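Local coordinates for F-BAR domain only protein 1 (Danio rerio, PDB 5JP2) that probably acts at an early step of clathrin-mediated endocytosis and, through its mu homology domain, binds a peptide of the endocytic protein Eps15, at residues M49-G54 with P66-R71; W17-A22 with V259-S264; Q85-S90 with Y126-L131; R57-N62 with F104-L109; A21-Y26 with L131-S136. All blocks are in the same frame, centred on the assembly; numbering follows the deposited sequence.

Contact 1: M49-G54 with P66-R71; sequences MSFPAG and PVLSFR
L68 overlaps F51 and M49 at once, and a single methyl, CD2, does the work for both. It comes up to the edge of the F51 ring near its plane, with CD2 3.6 Å from F51 CE2 and almost as close to CZ; the two side chains reach toward each other from opposite directions. M49 slides past L68 the other way, its SD lying 4.0 Å from L68 CD2. M49 sets out with CG anti to the backbone N (chi1 -176°) and bends at chi3 (-72°). That bend carries the terminal methyl on toward F70, where M49 CE stands 4.4 Å from CD2 of the ring, obliquely. A flexible, unbranched thioether suits this place because it can touch the leucine through SD and, past the bend, the F70 ring through CE. No hydrogen bond crosses the contact, and all four residues are buried. Next to M49 and F51 in the chain, S50 and P52 pack on an aromatic side chain of the bound Eps15 peptide, while S50 OG is hydrogen-bonded to N127 OD1. Strand 39-52 and strand 69-73 with the loop leading into it (L68) belong to different sheets, and their side chains meet in an apolar layer, as in the beta sandwich of mu homology domains.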
# COMPACT_ATOMS: atom_id res chain seq x y z
N MET B 49 0.25 -14.05 -4.88
CA MET B 49 0.29 -15.29 -4.13
C MET B 49 1.60 -16.00 -4.38
O MET B 49 2.11 -16.01 -5.50
CB MET B 49 -0.88 -16.20 -4.48
CG MET B 49 -0.90 -17.44 -3.64
SD MET B 49 -2.36 -18.44 -3.82
CE MET B 49 -3.57 -17.46 -2.99
N SER B 50 2.16 -16.57 -3.32
CA SER B 50 3.45 -17.24 -3.37
C SER B 50 3.27 -18.74 -3.16
O SER B 50 2.40 -19.18 -2.41
CB SER B 50 4.38 -16.66 -2.31
OG SER B 50 5.70 -17.14 -2.49
N PHE B 51 4.10 -19.53 -3.84
CA PHE B 51 4.04 -20.98 -3.80
C PHE B 51 5.40 -21.56 -3.43
O PHE B 51 6.42 -21.14 -3.97
CB PHE B 51 3.61 -21.57 -5.15
CG PHE B 51 2.20 -21.27 -5.51
CD1 PHE B 51 1.86 -20.06 -6.07
CD2 PHE B 51 1.22 -22.20 -5.32
CE1 PHE B 51 0.57 -19.80 -6.41
CE2 PHE B 51 -0.06 -21.94 -5.66
CZ PHE B 51 -0.39 -20.73 -6.20
N PRO B 52 5.43 -22.57 -2.57
CA PRO B 52 6.72 -23.17 -2.21
C PRO B 52 7.25 -24.00 -3.36
O PRO B 52 6.50 -24.64 -4.08
CB PRO B 52 6.37 -24.04 -1.00
CG PRO B 52 4.93 -24.32 -1.13
CD PRO B 52 4.31 -23.13 -1.81
N ALA B 53 8.57 -23.94 -3.55
CA ALA B 53 9.16 -24.57 -4.73
C ALA B 53 8.74 -26.02 -4.85
O ALA B 53 8.48 -26.52 -5.94
CB ALA B 53 10.67 -24.42 -4.70
N GLY B 54 8.63 -26.72 -3.72
CA GLY B 54 8.33 -28.13 -3.80
C GLY B 54 6.95 -28.47 -4.30
O GLY B 54 6.67 -29.63 -4.57
N PRO B 66 -5.96 -31.16 -6.64
CA PRO B 66 -7.19 -30.47 -6.23
C PRO B 66 -7.12 -28.97 -6.43
O PRO B 66 -6.05 -28.36 -6.45
CB PRO B 66 -7.32 -30.83 -4.75
CG PRO B 66 -5.95 -31.16 -4.34
CD PRO B 66 -5.27 -31.77 -5.51
N VAL B 67 -8.30 -28.37 -6.50
CA VAL B 67 -8.46 -27.00 -6.97
C VAL B 67 -8.18 -26.01 -5.85
O VAL B 67 -8.89 -25.97 -4.84
CB VAL B 67 -9.88 -26.79 -7.52
CG1 VAL B 67 -10.09 -25.36 -7.95
CG2 VAL B 67 -10.13 -27.74 -8.66
N LEU B 68 -7.16 -25.19 -6.04
CA LEU B 68 -6.88 -24.10 -5.13
C LEU B 68 -7.90 -22.99 -5.35
O LEU B 68 -8.02 -22.48 -6.46
CB LEU B 68 -5.45 -23.61 -5.35
CG LEU B 68 -5.01 -22.39 -4.57
CD1 LEU B 68 -5.23 -22.60 -3.10
CD2 LEU B 68 -3.58 -22.13 -4.85
N SER B 69 -8.63 -22.63 -4.31
CA SER B 69 -9.73 -21.69 -4.40
C SER B 69 -9.59 -20.65 -3.30
O SER B 69 -9.18 -20.97 -2.19
CB SER B 69 -11.05 -22.40 -4.27
OG SER B 69 -12.11 -21.46 -4.27
N PHE B 70 -9.92 -19.39 -3.60
CA PHE B 70 -9.83 -18.35 -2.59
C PHE B 70 -10.97 -17.35 -2.72
O PHE B 70 -11.72 -17.34 -3.69
CB PHE B 70 -8.48 -17.64 -2.62
CG PHE B 70 -8.23 -16.82 -3.85
CD1 PHE B 70 -8.65 -15.50 -3.91
CD2 PHE B 70 -7.53 -17.34 -4.91
CE1 PHE B 70 -8.40 -14.74 -5.01
CE2 PHE B 70 -7.27 -16.57 -6.01
CZ PHE B 70 -7.71 -15.26 -6.06
N ARG B 71 -11.09 -16.50 -1.70
CA ARG B 71 -12.18 -15.55 -1.56
C ARG B 71 -11.63 -14.17 -1.21
O ARG B 71 -10.74 -14.05 -0.36
CB ARG B 71 -13.11 -16.02 -0.45
CG ARG B 71 -14.42 -15.32 -0.36
CD ARG B 71 -15.11 -15.64 0.96
NE ARG B 71 -15.38 -17.06 1.12
CZ ARG B 71 -16.38 -17.71 0.55
NH1 ARG B 71 -17.24 -17.08 -0.24
NH2 ARG B 71 -16.53 -19.01 0.77

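Contact 2: W17-A22 with V259-S264; sequences WPVAAA and VELVGS
A21 and V259 meet methyl to methyl, A21 CB lying 3.9 Å from V259 CG1. Two residues along each strand, V19 CG2 comes 4.2 Å from L261 CD1, the two side chains crossing at a slant. These two pairs make up the whole contact, which is apolar and without hydrogen bonds. V259 holds CG1 between its backbone N and carbonyl carbon (chi1 63°), and from there that methyl reaches A21. Alanine is small enough to leave the valine branch its room where the backbones are nearer, 7.9 Å between the CA atoms of A21 and V259; at V19 and L261 the CA atoms are 9.5 Å apart, and longer side chains span the difference. The next shell fixes both sides. V259 and L261 rest on F70, L261 also on Y266 and M268, and V19 on M49 and F51. Strand 17-22 alternates: P18, A20 and A22 point to its other side and pack on an acidic, an aromatic and an apolar side chain of the bound Eps15 peptide. Strand 17-31 is held between strands 39-52 and 266-283 in the large sheet, whereas strand 258-261 lies at the border of the four-stranded sheet beside strand 69-73.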
# COMPACT_ATOMS: atom_id res chain seq x y z
N TRP B 17 -1.26 -28.37 1.75
CA TRP B 17 -0.14 -27.65 1.17
C TRP B 17 -0.23 -26.16 1.47
O TRP B 17 -1.32 -25.58 1.39
CB TRP B 17 -0.11 -27.88 -0.34
CG TRP B 17 -0.08 -29.32 -0.71
CD1 TRP B 17 0.82 -30.26 -0.30
CD2 TRP B 17 -0.99 -30.00 -1.58
NE1 TRP B 17 0.53 -31.48 -0.86
CE2 TRP B 17 -0.58 -31.35 -1.65
CE3 TRP B 17 -2.11 -29.61 -2.31
CZ2 TRP B 17 -1.25 -32.29 -2.42
CZ3 TRP B 17 -2.77 -30.55 -3.07
CH2 TRP B 17 -2.34 -31.87 -3.12
N PRO B 18 0.89 -25.51 1.81
CA PRO B 18 0.84 -24.09 2.15
C PRO B 18 1.00 -23.17 0.95
O PRO B 18 1.80 -23.43 0.05
CB PRO B 18 2.02 -23.94 3.11
CG PRO B 18 3.03 -24.92 2.55
CD PRO B 18 2.23 -26.09 2.04
N VAL B 19 0.27 -22.05 0.98
CA VAL B 19 0.53 -20.92 0.10
C VAL B 19 0.53 -19.66 0.94
O VAL B 19 0.06 -19.65 2.08
CB VAL B 19 -0.50 -20.79 -1.06
CG1 VAL B 19 -0.50 -22.04 -1.93
CG2 VAL B 19 -1.88 -20.48 -0.55
N ALA B 20 1.07 -18.58 0.38
CA ALA B 20 1.11 -17.29 1.05
C ALA B 20 0.63 -16.19 0.11
O ALA B 20 0.81 -16.27 -1.11
CB ALA B 20 2.52 -16.98 1.54
N ALA B 21 0.01 -15.17 0.69
CA ALA B 21 -0.54 -14.04 -0.05
C ALA B 21 0.13 -12.74 0.39
O ALA B 21 0.65 -12.64 1.50
CB ALA B 21 -2.04 -13.93 0.16
N ALA B 22 0.15 -11.75 -0.51
CA ALA B 22 0.65 -10.42 -0.19
C ALA B 22 -0.27 -9.39 -0.79
O ALA B 22 -0.57 -9.44 -1.99
CB ALA B 22 2.08 -10.20 -0.69
N VAL B 259 -8.07 -11.48 2.02
CA VAL B 259 -8.17 -12.72 1.26
C VAL B 259 -8.19 -13.91 2.22
O VAL B 259 -7.48 -13.93 3.23
CB VAL B 259 -7.02 -12.83 0.25
CG1 VAL B 259 -5.69 -12.89 0.95
CG2 VAL B 259 -7.21 -14.02 -0.65
N GLU B 260 -9.03 -14.90 1.93
CA GLU B 260 -9.04 -16.13 2.69
C GLU B 260 -9.28 -17.30 1.75
O GLU B 260 -9.96 -17.16 0.73
CB GLU B 260 -10.10 -16.11 3.80
CG GLU B 260 -11.51 -16.26 3.33
CD GLU B 260 -12.52 -15.98 4.42
OE1 GLU B 260 -12.14 -15.33 5.41
OE2 GLU B 260 -13.68 -16.43 4.30
N LEU B 261 -8.70 -18.45 2.08
CA LEU B 261 -8.84 -19.63 1.23
C LEU B 261 -10.19 -20.27 1.44
O LEU B 261 -10.83 -20.10 2.47
CB LEU B 261 -7.75 -20.64 1.55
CG LEU B 261 -6.31 -20.23 1.31
CD1 LEU B 261 -5.39 -21.44 1.45
CD2 LEU B 261 -6.16 -19.60 -0.03
N VAL B 262 -10.64 -21.02 0.44
CA VAL B 262 -11.92 -21.72 0.49
C VAL B 262 -11.61 -23.20 0.36
O VAL B 262 -11.09 -23.64 -0.67
CB VAL B 262 -12.88 -21.27 -0.60
CG1 VAL B 262 -14.21 -21.95 -0.42
CG2 VAL B 262 -13.05 -19.78 -0.56
N GLY B 263 -11.91 -23.95 1.40
CA GLY B 263 -11.55 -25.35 1.44
C GLY B 263 -10.34 -25.58 2.32
O GLY B 263 -9.56 -24.68 2.61
N SER B 264 -10.21 -26.83 2.77
CA SER B 264 -9.17 -27.21 3.71
C SER B 264 -7.98 -27.86 3.05
O SER B 264 -7.02 -28.20 3.75
CB SER B 264 -9.75 -28.15 4.77
OG SER B 264 -10.39 -29.25 4.15

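Contact 3: Q85-S90 with Y126-L131; sequences QKLLYS and YNVALL
The apolar interior between the large mixed sheet and the four-stranded sheet of strands 88-90, 99-104, 69-73 and 258-261 takes in L87, and L88 at its margin, whose side chains lie against V128 and L130. L87 CD1 packs closely on V128 CG1, 3.4 Å away, with the two side chains crossing obliquely. V128 offers this methyl because CG1 stands anti to its backbone N (chi1 177°). L88 uses its CD1 twice: it lies 3.8 Å from the carbonyl O of L130 and 4.4 Å from L130 CD2. Branched aliphatic residues fit here, since each presents a methyl without bringing in a polar group. L130 and L131 both lie opposite L47 in a classic beta bulge. L87 N is hydrogen-bonded to N84 OD1, and N84 ND2 to the carbonyl O of A129, so one asparagine ties the loop to the strand. Strand 125-137 runs antiparallel to strand 39-52; strand 88-90 borders the smaller sheet, beside strand 99-104, while L87 on A108 and V128 on H112 bring helix 106-119 against the same group.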
# COMPACT_ATOMS: atom_id res chain seq x y z
N GLN B 85 -6.51 -13.30 -15.85
CA GLN B 85 -7.40 -14.14 -16.62
C GLN B 85 -6.65 -15.28 -17.27
O GLN B 85 -7.27 -16.17 -17.83
CB GLN B 85 -8.13 -13.32 -17.67
CG GLN B 85 -9.34 -12.61 -17.15
CD GLN B 85 -10.09 -11.91 -18.25
OE1 GLN B 85 -9.53 -11.09 -18.97
NE2 GLN B 85 -11.37 -12.24 -18.40
N LYS B 86 -5.34 -15.26 -17.22
CA LYS B 86 -4.54 -16.40 -17.61
C LYS B 86 -4.77 -17.57 -16.65
O LYS B 86 -4.92 -18.71 -17.08
CB LYS B 86 -3.08 -15.99 -17.60
CG LYS B 86 -2.71 -14.92 -18.59
CD LYS B 86 -1.23 -14.58 -18.47
CE LYS B 86 -0.30 -15.51 -19.23
NZ LYS B 86 1.13 -15.18 -18.89
N LEU B 87 -4.75 -17.30 -15.34
CA LEU B 87 -4.78 -18.34 -14.34
C LEU B 87 -6.09 -18.54 -13.58
O LEU B 87 -6.21 -19.53 -12.86
CB LEU B 87 -3.67 -18.08 -13.33
CG LEU B 87 -2.29 -17.88 -13.97
CD1 LEU B 87 -1.28 -17.50 -12.96
CD2 LEU B 87 -1.84 -19.13 -14.66
N LEU B 88 -7.10 -17.69 -13.73
CA LEU B 88 -8.21 -17.75 -12.79
C LEU B 88 -9.57 -17.87 -13.45
O LEU B 88 -9.78 -17.43 -14.59
CB LEU B 88 -8.25 -16.54 -11.87
CG LEU B 88 -7.06 -16.29 -10.95
CD1 LEU B 88 -7.22 -14.92 -10.36
CD2 LEU B 88 -6.99 -17.36 -9.86
N TYR B 89 -10.49 -18.49 -12.71
CA TYR B 89 -11.90 -18.59 -13.02
C TYR B 89 -12.71 -17.81 -12.00
O TYR B 89 -12.24 -17.52 -10.91
CB TYR B 89 -12.39 -20.03 -13.00
CG TYR B 89 -11.76 -20.93 -14.02
CD1 TYR B 89 -11.87 -20.65 -15.38
CD2 TYR B 89 -11.10 -22.09 -13.65
CE1 TYR B 89 -11.32 -21.48 -16.33
CE2 TYR B 89 -10.54 -22.93 -14.60
CZ TYR B 89 -10.66 -22.61 -15.94
OH TYR B 89 -10.11 -23.42 -16.89
N SER B 90 -13.96 -17.52 -12.34
CA SER B 90 -14.84 -16.81 -11.43
C SER B 90 -16.29 -17.03 -11.84
O SER B 90 -16.57 -17.52 -12.94
CB SER B 90 -14.55 -15.32 -11.41
OG SER B 90 -14.86 -14.75 -12.66
N TYR B 126 7.91 -19.12 -5.56
CA TYR B 126 7.56 -18.49 -6.83
C TYR B 126 6.30 -17.66 -6.64
O TYR B 126 5.31 -18.16 -6.11
CB TYR B 126 7.34 -19.54 -7.91
CG TYR B 126 8.54 -20.43 -8.10
CD1 TYR B 126 9.75 -19.91 -8.49
CD2 TYR B 126 8.45 -21.79 -7.87
CE1 TYR B 126 10.85 -20.71 -8.65
CE2 TYR B 126 9.55 -22.61 -8.02
CZ TYR B 126 10.75 -22.07 -8.42
OH TYR B 126 11.86 -22.87 -8.58
N ASN B 127 6.35 -16.41 -7.06
CA ASN B 127 5.25 -15.49 -6.87
C ASN B 127 4.37 -15.43 -8.11
O ASN B 127 4.87 -15.50 -9.24
CB ASN B 127 5.76 -14.10 -6.53
CG ASN B 127 6.39 -14.04 -5.17
OD1 ASN B 127 5.98 -14.75 -4.26
ND2 ASN B 127 7.38 -13.19 -5.01
N VAL B 128 3.07 -15.29 -7.90
CA VAL B 128 2.08 -15.20 -8.96
C VAL B 128 1.15 -14.02 -8.69
O VAL B 128 0.61 -13.89 -7.59
CB VAL B 128 1.27 -16.50 -9.05
CG1 VAL B 128 0.22 -16.38 -10.09
CG2 VAL B 128 2.19 -17.65 -9.36
N ALA B 129 0.88 -13.24 -9.73
CA ALA B 129 0.08 -12.03 -9.62
C ALA B 129 -1.38 -12.37 -9.87
O ALA B 129 -1.74 -12.81 -10.96
CB ALA B 129 0.57 -10.97 -10.59
N LEU B 130 -2.21 -12.25 -8.85
CA LEU B 130 -3.62 -12.58 -8.98
C LEU B 130 -4.50 -11.41 -9.43
O LEU B 130 -5.44 -11.62 -10.19
CB LEU B 130 -4.13 -13.14 -7.66
CG LEU B 130 -3.41 -14.40 -7.19
CD1 LEU B 130 -4.09 -15.01 -5.99
CD2 LEU B 130 -3.34 -15.40 -8.30
N LEU B 131 -4.29 -10.21 -8.90
CA LEU B 131 -5.30 -9.17 -9.05
C LEU B 131 -4.70 -7.78 -8.94
O LEU B 131 -3.75 -7.56 -8.18
CB LEU B 131 -6.37 -9.35 -7.99
CG LEU B 131 -7.58 -8.45 -7.99
CD1 LEU B 131 -8.64 -9.04 -8.86
CD2 LEU B 131 -8.06 -8.34 -6.57

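Contact 4: R57-N62 with F104-L109; sequences RIFTAN and FNMQAL
F59 turns its ring toward helix 106-119, and two side chains of that helix reach it obliquely, neither squarely over its face nor at its edge. The methyl of M106 comes nearest, with CE 3.5 Å from F59 CZ and also within reach of CE1 and CE2. L109 arrives at a neighbouring corner, its CD2 4.0 Å from F59 CE2. Both side chains cross the phenylalanine at a slant, gathered round the outer end of its ring. M106 gets there by folding: chi2 (-54°) and chi3 (-58°) both bend, which swings CE across to the ring although the first bond of the side chain does not aim at it. L109 has CG anti to the backbone N (chi1 180°), and this brings its branch up beside the same end of the ring. A pliant methionine and a branched leucine each offer a methyl to the flat ring, which suits them to this meeting of two helices. T110, L113, A65 and Y266 also touch F59. Were F59 cut back to an alanine, a gap would probably open between helices 55-61 and 106-119, and the M106 methyl and L109 CD2 would lose the ring they pack on. With no hydrogen bond or charge across it and all three residues buried, the contact joins the helices by apolar packing alone, so its hold depends on fit of shape rather than on bond direction.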
# COMPACT_ATOMS: atom_id res chain seq x y z
N ARG B 57 6.69 -30.14 -8.11
CA ARG B 57 6.82 -31.58 -8.27
C ARG B 57 5.52 -32.27 -7.95
O ARG B 57 5.20 -33.31 -8.55
CB ARG B 57 7.96 -32.09 -7.38
CG ARG B 57 9.32 -31.56 -7.81
CD ARG B 57 10.45 -32.19 -7.02
NE ARG B 57 11.76 -31.72 -7.46
CZ ARG B 57 12.91 -32.05 -6.89
NH1 ARG B 57 12.92 -32.86 -5.84
NH2 ARG B 57 14.06 -31.57 -7.36
N ILE B 58 4.74 -31.73 -7.02
CA ILE B 58 3.42 -32.28 -6.78
C ILE B 58 2.52 -32.03 -7.97
O ILE B 58 1.82 -32.93 -8.45
CB ILE B 58 2.81 -31.68 -5.50
CG1 ILE B 58 3.67 -32.01 -4.29
CG2 ILE B 58 1.41 -32.19 -5.30
CD1 ILE B 58 3.63 -33.47 -3.92
N PHE B 59 2.54 -30.80 -8.49
CA PHE B 59 1.60 -30.42 -9.55
C PHE B 59 1.94 -31.08 -10.87
O PHE B 59 1.05 -31.60 -11.55
CB PHE B 59 1.57 -28.91 -9.71
CG PHE B 59 0.75 -28.19 -8.67
CD1 PHE B 59 -0.18 -28.86 -7.91
CD2 PHE B 59 0.89 -26.83 -8.49
CE1 PHE B 59 -0.93 -28.18 -6.96
CE2 PHE B 59 0.13 -26.16 -7.55
CZ PHE B 59 -0.77 -26.83 -6.79
N THR B 60 3.22 -31.07 -11.26
CA THR B 60 3.61 -31.72 -12.50
C THR B 60 3.25 -33.19 -12.49
O THR B 60 2.79 -33.73 -13.49
CB THR B 60 5.10 -31.53 -12.74
OG1 THR B 60 5.83 -32.34 -11.81
CG2 THR B 60 5.47 -30.09 -12.55
N ALA B 61 3.47 -33.85 -11.36
CA ALA B 61 3.22 -35.28 -11.24
C ALA B 61 1.73 -35.60 -11.22
O ALA B 61 1.35 -36.71 -11.62
CB ALA B 61 3.88 -35.81 -9.98
N ASN B 62 0.89 -34.70 -10.73
CA ASN B 62 -0.54 -34.95 -10.65
C ASN B 62 -1.28 -33.84 -11.39
O ASN B 62 -1.52 -32.76 -10.84
CB ASN B 62 -1.00 -35.03 -9.20
CG ASN B 62 -2.44 -35.46 -9.07
OD1 ASN B 62 -3.13 -35.67 -10.07
ND2 ASN B 62 -2.92 -35.57 -7.83
N PHE B 104 -8.49 -21.40 -9.25
CA PHE B 104 -7.36 -21.52 -10.14
C PHE B 104 -7.65 -22.52 -11.25
O PHE B 104 -8.36 -23.51 -11.06
CB PHE B 104 -6.12 -21.97 -9.39
CG PHE B 104 -5.32 -20.86 -8.83
CD1 PHE B 104 -4.35 -20.25 -9.57
CD2 PHE B 104 -5.54 -20.43 -7.54
CE1 PHE B 104 -3.62 -19.23 -9.04
CE2 PHE B 104 -4.82 -19.42 -7.02
CZ PHE B 104 -3.86 -18.82 -7.77
N ASN B 105 -7.05 -22.27 -12.41
CA ASN B 105 -6.92 -23.28 -13.43
C ASN B 105 -5.67 -24.08 -13.12
O ASN B 105 -4.56 -23.58 -13.26
CB ASN B 105 -6.83 -22.61 -14.80
CG ASN B 105 -6.73 -23.59 -15.95
OD1 ASN B 105 -7.50 -23.50 -16.90
ND2 ASN B 105 -5.78 -24.50 -15.90
N MET B 106 -5.83 -25.34 -12.72
CA MET B 106 -4.66 -26.02 -12.17
C MET B 106 -3.69 -26.43 -13.25
O MET B 106 -2.49 -26.55 -12.99
CB MET B 106 -5.09 -27.23 -11.35
CG MET B 106 -5.98 -26.92 -10.15
SD MET B 106 -5.39 -25.70 -8.97
CE MET B 106 -3.85 -26.39 -8.44
N GLN B 107 -4.17 -26.60 -14.48
CA GLN B 107 -3.28 -26.93 -15.58
C GLN B 107 -2.43 -25.72 -15.97
O GLN B 107 -1.22 -25.82 -16.14
CB GLN B 107 -4.09 -27.47 -16.76
CG GLN B 107 -4.72 -28.84 -16.51
CD GLN B 107 -5.78 -29.21 -17.55
OE1 GLN B 107 -5.54 -30.02 -18.44
NE2 GLN B 107 -6.95 -28.64 -17.41
N ALA B 108 -3.06 -24.55 -16.11
CA ALA B 108 -2.30 -23.34 -16.40
C ALA B 108 -1.36 -23.00 -15.25
O ALA B 108 -0.19 -22.68 -15.46
CB ALA B 108 -3.25 -22.18 -16.68
N LEU B 109 -1.86 -23.07 -14.01
CA LEU B 109 -1.02 -22.80 -12.85
C LEU B 109 0.20 -23.71 -12.82
O LEU B 109 1.32 -23.26 -12.56
CB LEU B 109 -1.82 -22.96 -11.56
CG LEU B 109 -0.99 -22.70 -10.30
CD1 LEU B 109 -0.46 -21.28 -10.31
CD2 LEU B 109 -1.77 -22.99 -9.04

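Contact 5: A21-Y26 with L131-S136; sequences AAITEY and LKYQAS
Y133 and E25 bury the larger part of the surface, and a hydrogen bond joins them: Y133 OH donates to E25 OE2 at 2.7 Å. The carboxylate oxygen receives it on its anti lone pair, turned away from OE1, and lies in the plane of the tyrosine ring at its edge. The side chains cross at about a right angle, with carboxylate and ring planes 73° apart. Y133 places CG between its backbone N and carbonyl carbon (chi1 60°), from where the long ring carries its hydroxyl across to the other strand. I23 fills in beside the bond, CG2 3.4 Å from Y133 OH. Strands 17-31 and 125-137 belong to the same large mixed sheet of the mu homology domain, separated by strand 39-52, and the axes of their segments pass 9.2 Å apart at 40°; a tyrosine is long enough to reach over the intervening strand. E25 is buried, and its partners probably help to offset the cost of a carboxylate there: OE2 is also hydrogen-bonded to S255 OG, and OE1 weakly to L254 N. Replacing E25 by a leucine removes both carboxylate oxygens, which is likely to leave the Y133 hydroxyl without this acceptor and S255 OG without this partner. I23 packs on L47 and E25 on I43, both of the strand between.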
# COMPACT_ATOMS: atom_id res chain seq x y z
N ALA B 21 0.01 -15.17 0.69
CA ALA B 21 -0.54 -14.04 -0.05
C ALA B 21 0.13 -12.74 0.39
O ALA B 21 0.65 -12.64 1.50
CB ALA B 21 -2.04 -13.93 0.16
N ALA B 22 0.15 -11.75 -0.51
CA ALA B 22 0.65 -10.42 -0.19
C ALA B 22 -0.27 -9.39 -0.79
O ALA B 22 -0.57 -9.44 -1.99
CB ALA B 22 2.08 -10.20 -0.69
N ILE B 23 -0.72 -8.46 0.04
CA ILE B 23 -1.60 -7.37 -0.34
C ILE B 23 -0.77 -6.10 -0.24
O ILE B 23 -0.30 -5.76 0.85
CB ILE B 23 -2.84 -7.30 0.57
CG1 ILE B 23 -3.67 -8.57 0.44
CG2 ILE B 23 -3.67 -6.11 0.25
CD1 ILE B 23 -4.85 -8.59 1.38
N THR B 24 -0.57 -5.43 -1.37
CA THR B 24 0.25 -4.23 -1.47
C THR B 24 -0.61 -3.09 -1.98
O THR B 24 -1.31 -3.24 -2.98
CB THR B 24 1.42 -4.47 -2.40
OG1 THR B 24 2.12 -5.62 -1.96
CG2 THR B 24 2.35 -3.31 -2.39
N GLU B 25 -0.59 -1.95 -1.30
CA GLU B 25 -1.45 -0.84 -1.66
C GLU B 25 -0.67 0.47 -1.68
O GLU B 25 0.12 0.73 -0.78
CB GLU B 25 -2.64 -0.74 -0.70
CG GLU B 25 -3.64 -1.81 -0.95
CD GLU B 25 -4.89 -1.66 -0.14
OE1 GLU B 25 -4.99 -0.70 0.61
OE2 GLU B 25 -5.77 -2.52 -0.25
N TYR B 26 -0.88 1.27 -2.72
CA TYR B 26 -0.36 2.62 -2.80
C TYR B 26 -1.50 3.63 -2.74
O TYR B 26 -2.58 3.40 -3.28
CB TYR B 26 0.45 2.84 -4.06
CG TYR B 26 1.72 2.07 -4.07
CD1 TYR B 26 2.87 2.59 -3.52
CD2 TYR B 26 1.77 0.81 -4.62
CE1 TYR B 26 4.04 1.86 -3.52
CE2 TYR B 26 2.92 0.08 -4.63
CZ TYR B 26 4.05 0.60 -4.08
OH TYR B 26 5.21 -0.14 -4.11
N LEU B 131 -4.29 -10.21 -8.90
CA LEU B 131 -5.30 -9.17 -9.05
C LEU B 131 -4.70 -7.78 -8.94
O LEU B 131 -3.75 -7.56 -8.18
CB LEU B 131 -6.37 -9.35 -7.99
CG LEU B 131 -7.58 -8.45 -7.99
CD1 LEU B 131 -8.64 -9.04 -8.86
CD2 LEU B 131 -8.06 -8.34 -6.57
N LYS B 132 -5.27 -6.84 -9.70
CA LYS B 132 -5.07 -5.41 -9.53
C LYS B 132 -6.41 -4.79 -9.19
O LYS B 132 -7.45 -5.28 -9.63
CB LYS B 132 -4.50 -4.75 -10.78
CG LYS B 132 -3.31 -5.44 -11.35
CD LYS B 132 -2.17 -5.53 -10.39
CE LYS B 132 -0.89 -5.88 -11.13
NZ LYS B 132 0.26 -6.06 -10.22
N TYR B 133 -6.41 -3.72 -8.41
CA TYR B 133 -7.67 -3.11 -8.02
C TYR B 133 -7.45 -1.66 -7.62
O TYR B 133 -6.33 -1.21 -7.41
CB TYR B 133 -8.36 -3.91 -6.91
CG TYR B 133 -7.60 -4.06 -5.63
CD1 TYR B 133 -6.65 -5.05 -5.48
CD2 TYR B 133 -7.81 -3.20 -4.57
CE1 TYR B 133 -5.95 -5.19 -4.31
CE2 TYR B 133 -7.11 -3.33 -3.40
CZ TYR B 133 -6.18 -4.34 -3.27
OH TYR B 133 -5.47 -4.47 -2.11
N GLN B 134 -8.56 -0.93 -7.54
CA GLN B 134 -8.55 0.52 -7.42
C GLN B 134 -9.68 0.96 -6.53
O GLN B 134 -10.77 0.40 -6.59
CB GLN B 134 -8.70 1.15 -8.80
CG GLN B 134 -7.98 2.43 -9.01
CD GLN B 134 -8.11 2.90 -10.43
OE1 GLN B 134 -9.02 2.50 -11.15
NE2 GLN B 134 -7.19 3.75 -10.86
N ALA B 135 -9.43 1.97 -5.71
CA ALA B 135 -10.48 2.56 -4.88
C ALA B 135 -10.28 4.06 -4.82
O ALA B 135 -9.17 4.53 -4.59
CB ALA B 135 -10.47 1.97 -3.47
N SER B 136 -11.36 4.81 -5.05
CA SER B 136 -11.33 6.26 -5.12
C SER B 136 -12.39 6.84 -4.21
O SER B 136 -13.46 6.26 -4.06
CB SER B 136 -11.58 6.77 -6.53
OG SER B 136 -10.60 6.30 -7.43

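Overall arrangement
All five contacts are buried, but their chemistry follows their place. Contacts 1, 2 and 3 are apolar and join the large mixed sheet to the four-stranded one or to its approaches; F70 takes part in contact 1 and also packs on residues of contacts 2 and 3. Contact 4, whose centre lies about 32 Å from the centre of the chain, is apolar too but joins helices, and L109 reaches F51 of contact 1. Contact 5 lies nearest the middle of the chain and stays within one sheet; it alone is made by a hydrogen bond. It shares A21 and A22 with contact 2 and L131 with contact 3, so strands 17-31 and 125-137 each serve two contacts.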